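26S proteasome regulatory subunit RPN10 (Schizosaccharomyces pombe, PDB 2X5N) shields ubiquitin chains from disassembly by deubiquitinating enzymes, and so promotes protein degradation by the 26S proteasome. Local coordinates at residues V60-T63 and G69-L72. Numbering follows the deposited sequence.
Sequences VLST and GKFL
In this von Willebrand factor A domain, the antiparallel edge strand 60-63 of the central sheet packs against helix 68-75, which follows it after a short loop, with Ser62 set against Lys70 and Phe71. The backbones of both Leu61 and Ser62 hydrogen-bond with the single residue Leu50 of strand 47-52, the mark of a classic beta bulge. The nearest CA pair is Ser62 and Phe71, 6.2 Å apart. Ser62 CB meets the Phe71 ring obliquely, 3.9 Å from CD1, and the same ring stands edge-to-face with Phe36 and touches Leu50, which places this end of the contact in the buried layer between sheet and helices. Ser62 OG, anti to the backbone N (chi1 180°), lies 3.5 Å from Lys70 CE and donates a hydrogen bond to Thr63 O at 2.9 Å. That oxygen receives it on a lone pair in the carbonyl plane, at a C=O...OG angle of 136°. With an alanine in place of this serine, Thr63 O would probably lose this donor and a gap would be likely to open beside Lys70 CE. The lysine chain, bent at chi3 (51°), passes Ser62 OG with CE and carries NZ on toward the exposed Thr63. No hydrogen bond crosses directly; one water accepts from Lys70 NZ at 3.0 Å and also bonds Thr63 OG1. A second accepts from Thr63 N at 3.0 Å and only weakly from Lys70 NZ.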
ATOM      1  N   VAL A  60       3.379  -9.031   8.840  1.00  6.44           N
ATOM      2  CA  VAL A  60       4.327  -9.081   7.754  1.00  7.47           C
ATOM      3  C   VAL A  60       4.204 -10.458   7.079  1.00  6.96           C
ATOM      4  O   VAL A  60       4.451 -11.485   7.704  1.00 10.85           O
ATOM      5  CB  VAL A  60       5.771  -8.823   8.234  1.00  9.80           C
ATOM      6  CG1 VAL A  60       6.735  -8.950   7.060  1.00 12.22           C
ATOM      7  CG2 VAL A  60       5.874  -7.467   8.904  1.00 11.61           C
ATOM      8  N   LEU A  61       3.780 -10.467   5.825  1.00  5.60           N
ATOM      9  CA  LEU A  61       3.623 -11.701   5.048  1.00  6.86           C
ATOM     10  C   LEU A  61       4.865 -12.096   4.276  1.00  7.49           C
ATOM     11  O   LEU A  61       5.146 -13.272   4.117  1.00  8.19           O
ATOM     12  CB  LEU A  61       2.460 -11.558   4.068  1.00  8.13           C
ATOM     13  CG  LEU A  61       1.064 -11.356   4.654  1.00  8.70           C
ATOM     14  CD1 LEU A  61       0.004 -11.421   3.534  1.00  9.68           C
ATOM     15  CD2 LEU A  61       0.760 -12.321   5.796  1.00 14.66           C
ATOM     16  N   SER A  62       5.570 -11.110   3.745  1.00  7.06           N
ATOM     17  CA  SER A  62       6.811 -11.364   3.041  1.00  7.97           C
ATOM     18  C   SER A  62       7.785 -10.275   3.354  1.00  8.06           C
ATOM     19  O   SER A  62       7.443  -9.089   3.278  1.00  7.88           O
ATOM     20  CB  SER A  62       6.608 -11.389   1.526  1.00  7.73           C
ATOM     21  OG  SER A  62       7.853 -11.636   0.874  1.00  9.92           O
ATOM     22  N   THR A  63       9.003 -10.669   3.702  1.00  8.05           N
ATOM     23  CA  THR A  63      10.074  -9.700   3.810  1.00  8.99           C
ATOM     24  C   THR A  63      10.470  -9.227   2.402  1.00  7.58           C
ATOM     25  O   THR A  63       9.946  -9.703   1.399  1.00  7.04           O
ATOM     26  CB  THR A  63      11.275 -10.265   4.562  1.00 14.13           C
ATOM     27  OG1 THR A  63      11.673 -11.489   3.952  1.00 17.35           O
ATOM     28  CG2 THR A  63      10.916 -10.503   6.046  1.00 16.61           C
ATOM     29  N   GLY A  69       6.485 -14.717  -6.353  1.00  8.06           N
ATOM     30  CA  GLY A  69       5.943 -15.961  -5.848  1.00  8.60           C
ATOM     31  C   GLY A  69       5.865 -15.987  -4.332  1.00  6.39           C
ATOM     32  O   GLY A  69       4.990 -16.614  -3.763  1.00  7.85           O
ATOM     33  N   LYS A  70       6.772 -15.296  -3.657  1.00  7.55           N
ATOM     34  CA  LYS A  70       6.692 -15.241  -2.208  1.00 10.27           C
ATOM     35  C   LYS A  70       5.437 -14.492  -1.757  1.00  7.69           C
ATOM     36  O   LYS A  70       4.830 -14.851  -0.756  1.00  9.04           O
ATOM     37  CB  LYS A  70       7.947 -14.581  -1.634  1.00 29.85           C
ATOM     38  CG  LYS A  70       9.195 -15.453  -1.724  1.00 65.86           C
ATOM     39  CD  LYS A  70      10.378 -14.828  -1.008  1.00101.57           C
ATOM     40  CE  LYS A  70      10.009 -14.413   0.404  1.00133.90           C
ATOM     41  NZ  LYS A  70      11.200 -14.339   1.279  1.00162.50           N
ATOM     42  N   PHE A  71       5.048 -13.446  -2.485  1.00  6.81           N
ATOM     43  CA  PHE A  71       3.815 -12.743  -2.152  1.00  6.42           C
ATOM     44  C   PHE A  71       2.628 -13.670  -2.344  1.00  6.63           C
ATOM     45  O   PHE A  71       1.733 -13.747  -1.499  1.00  9.18           O
ATOM     46  CB  PHE A  71       3.602 -11.510  -3.050  1.00  6.14           C
ATOM     47  CG  PHE A  71       4.373 -10.267  -2.633  1.00  5.82           C
ATOM     48  CD1 PHE A  71       5.657 -10.326  -2.125  1.00  6.22           C
ATOM     49  CD2 PHE A  71       3.791  -9.040  -2.806  1.00  6.20           C
ATOM     50  CE1 PHE A  71       6.329  -9.169  -1.769  1.00  6.60           C
ATOM     51  CE2 PHE A  71       4.468  -7.891  -2.454  1.00  7.37           C
ATOM     52  CZ  PHE A  71       5.744  -7.961  -1.940  1.00  7.46           C
ATOM     53  N   LEU A  72       2.572 -14.358  -3.487  1.00  7.05           N
ATOM     54  CA  LEU A  72       1.429 -15.214  -3.795  1.00  7.61           C
ATOM     55  C   LEU A  72       1.333 -16.361  -2.796  1.00  6.92           C
ATOM     56  O   LEU A  72       0.252 -16.691  -2.332  1.00  8.58           O
ATOM     57  CB  LEU A  72       1.541 -15.722  -5.230  1.00  7.51           C
ATOM     58  CG  LEU A  72       1.270 -14.675  -6.307  1.00  8.67           C
ATOM     59  CD1 LEU A  72       1.600 -15.221  -7.676  1.00 10.60           C
ATOM     60  CD2 LEU A  72      -0.200 -14.249  -6.254  1.00 13.24           C
TER
HETATM   61  O   HOH W   1       9.209 -13.608   4.029  1.00 26.37           O
HETATM   62  O   HOH W   2      12.970 -11.939   1.565  1.00 41.12           O